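Local coordinates for protein Bd3460 (Bdellovibrio bacteriovorus, PDB 5CEC) that is an ankyrin-repeat immunity protein that binds the predatory endopeptidase Bd3459 and probably shields the predator from its own enzyme during prey invasion, at residues T62-T65 and P66-A70; N75-I78 and V79-L82; G95-A99 and L100-V104; V111-E114 and L115-A118. All blocks are in the same frame, centred on the assembly; numbering follows the deposited sequence.

Interaction 1: residues T62-T65 and P66-A70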
loop_
_atom_site.group_PDB
_atom_site.type_symbol
_atom_site.label_atom_id
_atom_site.label_comp_id
_atom_site.label_asym_id
_atom_site.label_seq_id
_atom_site.Cartn_x
_atom_site.Cartn_y
_atom_site.Cartn_z
ATOM N N THR B 62 0.110 8.792 24.946
ATOM C CA THR B 62 -1.140 8.099 24.599
ATOM C C THR B 62 -1.085 6.582 24.884
ATOM O O THR B 62 -1.976 5.849 24.488
ATOM C CB THR B 62 -1.568 8.327 23.123
ATOM O OG1 THR B 62 -0.790 7.519 22.226
ATOM C CG2 THR B 62 -1.465 9.793 22.724
ATOM N N GLY B 63 -0.041 6.148 25.599
ATOM C CA GLY B 63 0.154 4.760 26.052
ATOM C C GLY B 63 0.865 3.850 25.091
ATOM O O GLY B 63 0.865 2.636 25.286
ATOM N N MET B 64 1.458 4.411 24.036
ATOM C CA MET B 64 2.128 3.601 23.016
ATOM C C MET B 64 3.517 3.178 23.441
ATOM O O MET B 64 4.270 3.944 24.070
ATOM C CB MET B 64 2.238 4.374 21.699
ATOM C CG MET B 64 0.904 4.808 21.111
ATOM S SD MET B 64 -0.081 3.427 20.511
ATOM C CE MET B 64 0.798 2.994 19.010
ATOM N N THR B 65 3.869 1.986 23.017
ATOM C CA THR B 65 5.215 1.434 23.107
ATOM C C THR B 65 5.816 1.290 21.709
ATOM O O THR B 65 5.097 1.315 20.707
ATOM C CB THR B 65 5.173 0.028 23.684
ATOM O OG1 THR B 65 4.372 -0.806 22.833
ATOM C CG2 THR B 65 4.622 0.031 25.108
ATOM N N PRO B 66 7.138 1.072 21.634
ATOM C CA PRO B 66 7.749 0.705 20.356
ATOM C C PRO B 66 7.069 -0.471 19.681
ATOM O O PRO B 66 6.895 -0.466 18.445
ATOM C CB PRO B 66 9.186 0.338 20.758
ATOM C CG PRO B 66 9.442 1.184 21.959
ATOM C CD PRO B 66 8.151 1.279 22.693
ATOM N N LEU B 67 6.758 -1.510 20.443
ATOM C CA LEU B 67 6.154 -2.694 19.846
ATOM C C LEU B 67 4.807 -2.375 19.207
ATOM O O LEU B 67 4.491 -2.898 18.130
ATOM C CB LEU B 67 5.999 -3.799 20.898
ATOM C CG LEU B 67 5.496 -5.131 20.356
ATOM C CD1 LEU B 67 6.498 -5.766 19.430
ATOM C CD2 LEU B 67 5.099 -6.065 21.471
ATOM N N MET B 68 3.983 -1.580 19.885
ATOM C CA MET B 68 2.689 -1.180 19.303
ATOM C C MET B 68 2.878 -0.431 18.002
ATOM O O MET B 68 2.130 -0.663 17.053
ATOM C CB MET B 68 1.884 -0.326 20.267
ATOM C CG MET B 68 1.346 -1.045 21.487
ATOM S SD MET B 68 0.799 0.223 22.648
ATOM C CE MET B 68 0.870 -0.699 24.167
ATOM N N ASN B 69 3.825 0.493 17.979
ATOM C CA ASN B 69 4.139 1.212 16.768
ATOM C C ASN B 69 4.575 0.298 15.633
ATOM O O ASN B 69 4.103 0.449 14.508
ATOM C CB ASN B 69 5.222 2.252 17.061
ATOM C CG ASN B 69 4.669 3.536 17.612
ATOM O OD1 ASN B 69 4.173 4.357 16.864
ATOM N ND2 ASN B 69 4.762 3.726 18.921
ATOM N N ALA B 70 5.476 -0.651 15.910
ATOM C CA ALA B 70 5.947 -1.576 14.886
ATOM C C ALA B 70 4.805 -2.452 14.373
ATOM O O ALA B 70 4.723 -2.744 13.183
ATOM C CB ALA B 70 7.057 -2.443 15.435
#
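The carbonyl oxygen of Thr65 is gripped twice by a single residue, Asn69, whose backbone and side-chain amides both donate to it. The backbone bond is the ordinary first turn of a helix. The second, from Asn69 ND2 to Thr65 O at 3.0 Å, arrives from above the carbonyl plane, 54° out of it, which leaves the axial approach to Asn69 N. Thr65 is the N-cap: with chi1 at 60°, OG1 is tucked between N and C of its own backbone and accepts from Met68 N at 3.1 Å, nearly straight at 166°. Met68 answers with sulfur, Thr65 N giving a weak bond to Met68 SD at 3.6 Å, so the pair forms a capping box with a thioether in the usual place of a carboxylate. The Met68 chain runs extended back past the cap until CE lies 3.5 Å from Gly63 O. Met64, bent at chi2 and chi3, slants past it and lays CE 3.7 Å from Met68 CB. This is the Thr-Pro start of an ankyrin repeat's first helix. Pro66 and Asn69 lean on helix 31-39, Leu67 touches Ala99 of helix 99-105, Phe102 of that helix meets both methionines, and Pro66 and Ala70 rest on helix 76-84.

Interaction 2: residues N75-I78 and V79-L82. With SO4 (sulfate ion), chain H.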
loop_
_atom_site.group_PDB
_atom_site.type_symbol
_atom_site.label_atom_id
_atom_site.label_comp_id
_atom_site.label_asym_id
_atom_site.label_seq_id
_atom_site.Cartn_x
_atom_site.Cartn_y
_atom_site.Cartn_z
ATOM N N ASN B 75 5.401 -3.843 10.552
ATOM C CA ASN B 75 6.843 -3.894 10.380
ATOM C C ASN B 75 7.361 -5.146 11.076
ATOM O O ASN B 75 7.790 -5.115 12.222
ATOM C CB ASN B 75 7.456 -2.602 10.884
ATOM C CG ASN B 75 6.934 -1.400 10.115
ATOM O OD1 ASN B 75 6.818 -1.447 8.888
ATOM N ND2 ASN B 75 6.641 -0.324 10.812
ATOM N N LEU B 76 7.310 -6.249 10.341
ATOM C CA LEU B 76 7.647 -7.553 10.873
ATOM C C LEU B 76 9.087 -7.698 11.358
ATOM O O LEU B 76 9.323 -8.220 12.455
ATOM C CB LEU B 76 7.329 -8.621 9.843
ATOM C CG LEU B 76 7.545 -10.061 10.258
ATOM C CD1 LEU B 76 6.729 -10.427 11.485
ATOM C CD2 LEU B 76 7.168 -10.938 9.081
ATOM N N ASP B 77 10.052 -7.228 10.570
ATOM C CA ASP B 77 11.454 -7.285 11.018
ATOM C C ASP B 77 11.662 -6.515 12.312
ATOM O O ASP B 77 12.373 -6.973 13.205
ATOM C CB ASP B 77 12.403 -6.790 9.916
ATOM C CG ASP B 77 12.621 -7.832 8.823
ATOM O OD1 ASP B 77 12.052 -8.939 8.922
ATOM O OD2 ASP B 77 13.369 -7.555 7.862
ATOM N N ILE B 78 11.020 -5.360 12.450
ATOM C CA ILE B 78 11.156 -4.575 13.676
ATOM C C ILE B 78 10.467 -5.292 14.841
ATOM O O ILE B 78 11.026 -5.372 15.936
ATOM C CB ILE B 78 10.643 -3.146 13.503
ATOM C CG1 ILE B 78 11.511 -2.391 12.488
ATOM C CG2 ILE B 78 10.608 -2.431 14.849
ATOM C CD1 ILE B 78 10.971 -1.024 12.099
ATOM N N VAL B 79 9.302 -5.879 14.606
ATOM C CA VAL B 79 8.634 -6.662 15.649
ATOM C C VAL B 79 9.546 -7.807 16.086
ATOM O O VAL B 79 9.707 -8.027 17.266
ATOM C CB VAL B 79 7.268 -7.185 15.174
ATOM C CG1 VAL B 79 6.687 -8.253 16.094
ATOM C CG2 VAL B 79 6.313 -6.025 15.090
ATOM N N LYS B 80 10.153 -8.515 15.136
ATOM C CA LYS B 80 11.020 -9.634 15.493
ATOM C C LYS B 80 12.208 -9.170 16.335
ATOM O O LYS B 80 12.591 -9.838 17.314
ATOM C CB LYS B 80 11.514 -10.351 14.236
ATOM C CG LYS B 80 10.477 -11.187 13.517
ATOM C CD LYS B 80 11.065 -11.806 12.247
ATOM C CE LYS B 80 10.172 -12.885 11.652
ATOM N NZ LYS B 80 10.873 -13.623 10.551
ATOM N N PHE B 81 12.793 -8.033 15.953
ATOM C CA PHE B 81 13.894 -7.447 16.706
ATOM C C PHE B 81 13.484 -7.114 18.146
ATOM O O PHE B 81 14.173 -7.456 19.120
ATOM C CB PHE B 81 14.445 -6.201 15.992
ATOM C CG PHE B 81 15.467 -5.445 16.796
ATOM C CD1 PHE B 81 16.742 -5.975 16.987
ATOM C CD2 PHE B 81 15.152 -4.228 17.406
ATOM C CE1 PHE B 81 17.680 -5.296 17.746
ATOM C CE2 PHE B 81 16.098 -3.544 18.175
ATOM C CZ PHE B 81 17.363 -4.077 18.337
ATOM N N LEU B 82 12.327 -6.496 18.305
ATOM C CA LEU B 82 11.836 -6.171 19.644
ATOM C C LEU B 82 11.470 -7.409 20.463
ATOM O O LEU B 82 11.738 -7.457 21.669
ATOM C CB LEU B 82 10.642 -5.239 19.564
ATOM C CG LEU B 82 10.966 -3.849 19.003
ATOM C CD1 LEU B 82 9.699 -3.040 18.741
ATOM C CD2 LEU B 82 11.937 -3.058 19.875
HETATM S S SO4 H . 8.711 -6.246 6.939
HETATM O O1 SO4 H . 8.748 -7.659 6.455
HETATM O O2 SO4 H . 7.360 -5.902 7.463
HETATM O O3 SO4 H . 9.715 -6.072 7.994
HETATM O O4 SO4 H . 9.069 -5.401 5.760
#
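Helix 76-84, the second helix of an ankyrin helix-turn-helix pair, begins at Asn75 and holds a sulfate at its N terminus. Two consecutive backbone amides grip the anion: Leu76 N reaches sulfate O2 at 2.9 Å, and Asp77 N reaches sulfate O3 at 2.8 Å, the latter almost straight at 170°. The helix dipole would be expected to help hold the negative charge there, and Lys154 of the Bd3459 chain supplies a further hydrogen bond to it. The ion probably comes from the crystallisation liquor. Although Asn75 occupies the N-cap position, its side chain makes no capping bond; ND2 is given to Ala37 O and OD1 accepts from Lys154 of Bd3459, which ties this helix end to the partner enzyme.

Starting from the N-cap residue, four successive i to i+4 backbone bonds, from Val79 N to Asn75 O through Leu82 N to Ile78 O, wind the turn. Side chains follow the same spacing. Ile78 and Leu82 run alongside each other, with Ile78 CG2 4.0 Å from Leu82 CD1. On another side Lys80 has CG anti to its carbonyl carbon (chi1 -73°), which sends the extended chain back over the preceding turn, CG 3.4 Å from Leu76 O and CE 4.1 Å from Leu76 CG. Asp77 and Lys80 carry opposite charges but stay apart, OD1 and NZ being 5.1 Å from each other. Val79 packs on Val111 and Phe81 on Val45, the helix-against-helix stacking of an ankyrin solenoid, here combined with an anion-binding helix N terminus.

Interaction 3: residues G95-A99 and L100-V104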
loop_
_atom_site.group_PDB
_atom_site.type_symbol
_atom_site.label_atom_id
_atom_site.label_comp_id
_atom_site.label_asym_id
_atom_site.label_seq_id
_atom_site.Cartn_x
_atom_site.Cartn_y
_atom_site.Cartn_z
ATOM N N GLY B 95 -6.515 3.393 23.958
ATOM C CA GLY B 95 -7.631 2.689 23.377
ATOM C C GLY B 95 -7.791 1.259 23.870
ATOM O O GLY B 95 -8.643 0.530 23.382
ATOM N N GLY B 96 -6.979 0.864 24.843
ATOM C CA GLY B 96 -7.064 -0.487 25.411
ATOM C C GLY B 96 -6.441 -1.591 24.599
ATOM O O GLY B 96 -6.677 -2.765 24.900
ATOM N N GLU B 97 -5.649 -1.222 23.592
ATOM C CA GLU B 97 -5.122 -2.177 22.637
ATOM C C GLU B 97 -3.700 -2.592 22.910
ATOM O O GLU B 97 -2.819 -1.769 23.135
ATOM C CB GLU B 97 -5.240 -1.616 21.228
ATOM C CG GLU B 97 -6.687 -1.550 20.754
ATOM C CD GLU B 97 -6.851 -1.126 19.306
ATOM O OE1 GLU B 97 -6.091 -0.237 18.860
ATOM O OE2 GLU B 97 -7.755 -1.680 18.637
ATOM N N THR B 98 -3.477 -3.899 22.874
ATOM C CA THR B 98 -2.127 -4.448 22.884
ATOM C C THR B 98 -1.559 -4.410 21.458
ATOM O O THR B 98 -2.288 -4.120 20.465
ATOM C CB THR B 98 -2.083 -5.899 23.346
ATOM O OG1 THR B 98 -2.746 -6.701 22.368
ATOM C CG2 THR B 98 -2.734 -6.089 24.730
ATOM N N ALA B 99 -0.264 -4.655 21.337
ATOM C CA ALA B 99 0.377 -4.757 20.031
ATOM C C ALA B 99 -0.344 -5.706 19.081
ATOM O O ALA B 99 -0.480 -5.400 17.894
ATOM C CB ALA B 99 1.849 -5.169 20.138
ATOM N N LEU B 100 -0.811 -6.840 19.604
ATOM C CA LEU B 100 -1.520 -7.792 18.755
ATOM C C LEU B 100 -2.816 -7.181 18.233
ATOM O O LEU B 100 -3.169 -7.383 17.050
ATOM C CB LEU B 100 -1.776 -9.097 19.513
ATOM C CG LEU B 100 -2.572 -10.151 18.739
ATOM C CD1 LEU B 100 -1.946 -10.513 17.384
ATOM C CD2 LEU B 100 -2.720 -11.409 19.588
ATOM N N ALA B 101 -3.539 -6.464 19.079
ATOM C CA ALA B 101 -4.712 -5.733 18.589
ATOM C C ALA B 101 -4.365 -4.710 17.541
ATOM O O ALA B 101 -5.077 -4.632 16.541
ATOM C CB ALA B 101 -5.465 -5.091 19.729
ATOM N N PHE B 102 -3.297 -3.969 17.711
ATOM C CA PHE B 102 -2.842 -3.038 16.664
ATOM C C PHE B 102 -2.582 -3.747 15.349
ATOM O O PHE B 102 -2.975 -3.256 14.294
ATOM C CB PHE B 102 -1.603 -2.264 17.093
ATOM C CG PHE B 102 -1.899 -1.061 17.913
ATOM C CD1 PHE B 102 -2.308 0.091 17.284
ATOM C CD2 PHE B 102 -1.794 -1.051 19.312
ATOM C CE1 PHE B 102 -2.618 1.225 17.999
ATOM C CE2 PHE B 102 -2.073 0.118 20.023
ATOM C CZ PHE B 102 -2.480 1.244 19.354
ATOM N N ALA B 103 -1.940 -4.910 15.409
ATOM C CA ALA B 103 -1.602 -5.638 14.191
ATOM C C ALA B 103 -2.874 -6.092 13.483
ATOM O O ALA B 103 -3.046 -5.850 12.289
ATOM C CB ALA B 103 -0.725 -6.832 14.510
ATOM N N VAL B 104 -3.759 -6.779 14.198
ATOM C CA VAL B 104 -4.984 -7.291 13.579
ATOM C C VAL B 104 -5.805 -6.158 13.006
ATOM O O VAL B 104 -6.256 -6.212 11.843
ATOM C CB VAL B 104 -5.771 -8.149 14.590
ATOM C CG1 VAL B 104 -7.185 -8.405 14.115
ATOM C CG2 VAL B 104 -4.997 -9.448 14.808
#
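Thr98 O receives the first regular helical bond, from Phe102 N at 2.9 Å, and Ala99 O follows by taking Ala103 N at the same length. The N-cap itself is slacker: a chi1 of 67° swings Thr98 OG1 over the first turn, where it accepts from Ala101 N over 3.4 Å, a weak bond though a straight one. Glu97, just before the cap, sends its carboxylate across the Phe102 ring. Its OE1 stands 3.8 Å above the ring plane over the centre, with the carboxylate turned 64° from the ring, so an oxygen rather than the flat group lies against the aromatic face. That oxygen is held by Ser393 of the Bd3459 chain and OE2 by Ala127 N, two bonds that help fix the carboxylate's orientation. Closer to the backbone, Glu97 CB touches both Ala101 CB and Phe102 CE2, each at 3.8 Å, while the ring presents its edge to Ala99 CA. Further out, Phe102 meets Met72 and Arg392 of Bd3459, and Leu100 faces Ala112. Thr98-Ala99-Leu100-Ala101 occupies the place of the TPLH motif that opens the first helix of an ankyrin repeat, its threonine the N-cap, and the adjoining loop here also takes part in binding the endopeptidase.

Interaction 4: residues V111-E114 and L115-A118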
loop_
_atom_site.group_PDB
_atom_site.type_symbol
_atom_site.label_atom_id
_atom_site.label_comp_id
_atom_site.label_asym_id
_atom_site.label_seq_id
_atom_site.Cartn_x
_atom_site.Cartn_y
_atom_site.Cartn_z
ATOM N N VAL B 111 2.374 -9.869 11.065
ATOM C CA VAL B 111 2.780 -9.469 12.392
ATOM C C VAL B 111 1.919 -10.179 13.434
ATOM O O VAL B 111 2.421 -10.683 14.457
ATOM C CB VAL B 111 2.728 -7.939 12.571
ATOM C CG1 VAL B 111 2.906 -7.578 14.034
ATOM C CG2 VAL B 111 3.797 -7.254 11.729
ATOM N N ALA B 112 0.625 -10.236 13.184
ATOM C CA ALA B 112 -0.283 -10.882 14.137
ATOM C C ALA B 112 0.166 -12.344 14.334
ATOM O O ALA B 112 0.227 -12.827 15.483
ATOM C CB ALA B 112 -1.725 -10.844 13.643
ATOM N N GLU B 113 0.455 -13.054 13.235
ATOM C CA GLU B 113 0.919 -14.430 13.355
ATOM C C GLU B 113 2.179 -14.548 14.172
ATOM O O GLU B 113 2.283 -15.459 14.999
ATOM C CB GLU B 113 1.102 -15.105 11.993
ATOM C CG GLU B 113 -0.215 -15.350 11.272
ATOM C CD GLU B 113 -1.058 -16.360 12.002
ATOM O OE1 GLU B 113 -0.683 -17.549 12.025
ATOM O OE2 GLU B 113 -2.044 -15.944 12.625
ATOM N N GLU B 114 3.121 -13.638 13.939
ATOM C CA GLU B 114 4.371 -13.609 14.684
ATOM C C GLU B 114 4.095 -13.432 16.163
ATOM O O GLU B 114 4.698 -14.104 16.986
ATOM C CB GLU B 114 5.276 -12.493 14.156
ATOM C CG GLU B 114 6.673 -12.456 14.761
ATOM C CD GLU B 114 7.595 -13.574 14.298
ATOM O OE1 GLU B 114 7.323 -14.226 13.264
ATOM O OE2 GLU B 114 8.609 -13.788 14.987
ATOM N N LEU B 115 3.225 -12.487 16.510
ATOM C CA LEU B 115 2.919 -12.182 17.909
ATOM C C LEU B 115 2.223 -13.345 18.599
ATOM O O LEU B 115 2.565 -13.709 19.742
ATOM C CB LEU B 115 2.108 -10.894 18.042
ATOM C CG LEU B 115 2.900 -9.618 17.751
ATOM C CD1 LEU B 115 1.940 -8.462 17.614
ATOM C CD2 LEU B 115 3.922 -9.298 18.824
ATOM N N ILE B 116 1.294 -13.984 17.896
ATOM C CA ILE B 116 0.611 -15.159 18.479
ATOM C C ILE B 116 1.608 -16.321 18.739
ATOM O O ILE B 116 1.574 -16.915 19.804
ATOM C CB ILE B 116 -0.567 -15.603 17.569
ATOM C CG1 ILE B 116 -1.648 -14.510 17.547
ATOM C CG2 ILE B 116 -1.181 -16.922 18.039
ATOM C CD1 ILE B 116 -2.696 -14.687 16.474
ATOM N N LYS B 117 2.487 -16.609 17.781
ATOM C CA LYS B 117 3.536 -17.606 17.967
ATOM C C LYS B 117 4.507 -17.261 19.089
ATOM O O LYS B 117 5.092 -18.149 19.702
ATOM C CB LYS B 117 4.329 -17.821 16.659
ATOM C CG LYS B 117 3.512 -18.525 15.592
ATOM C CD LYS B 117 4.240 -18.748 14.272
ATOM C CE LYS B 117 5.025 -17.537 13.788
ATOM N NZ LYS B 117 5.385 -17.648 12.346
ATOM N N ALA B 118 4.667 -15.969 19.355
ATOM C CA ALA B 118 5.489 -15.480 20.446
ATOM C C ALA B 118 4.791 -15.423 21.801
ATOM O O ALA B 118 5.406 -14.997 22.787
ATOM C CB ALA B 118 6.062 -14.113 20.108
#
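Val111 and Leu115 are neighbours one turn apart with their side chains aligned, Val111 CG1 lying 3.8 Å from Leu115 CD1. The isobutyl group of Leu115 folds back along the helix, its CG anti to the carbonyl carbon (chi1 -71°), and so comes down 3.5 Å from Val111 O. Ile116 does likewise on the next row, where its CG1 lies 3.3 Å from Ala112 O and CD1 ends 4.1 Å from Glu113 OE2 as the two chains cross obliquely. In the ankyrin fold this is the C-terminal part of the second helix of a repeat: Val111 turns to Ala103 of helix 99-105, while Ile116 packs on Ile149 of helix 143-152. Glu113, bent at chi2, hydrogen-bonds through OE2 to the hydroxyl of Thr145 and through OE1 to that of Ser148, both on helix 143-152. Glu114 bends too and runs at a slant to Lys117, the charged ends, OE1 and NZ, stopping 4.0 Å apart, too far for a salt bridge, though the opposite charges probably attract weakly. The Lys117 chain turns at chi3, which lets CE come 3.6 Å from Glu113 O. At the C-terminal end the i to i+4 pattern bends, the bond from Ala118 N to Glu114 O closing at only 136°.

In the fold
From the N terminus, the four contacts follow one another in series, each within one continuous stretch, and none nests in or crosses another. Interactions 1 and 3 set the starts of helices 66-72 and 99-105, the first helices of two successive ankyrin repeats; interactions 2 and 4 lie on the second helices, 76-84 and 109-117. Within the first repeat, Ala70 joins interaction 1 to interaction 2 through a probable hydrogen bond to Asn75. In the next, Ala103 and Val104 pack interaction 3 onto interaction 4. Between repeats, interactions 1 and 3 touch through their first helices, and Leu76 meets Glu114, so each helical layer carries on from one repeat to the next.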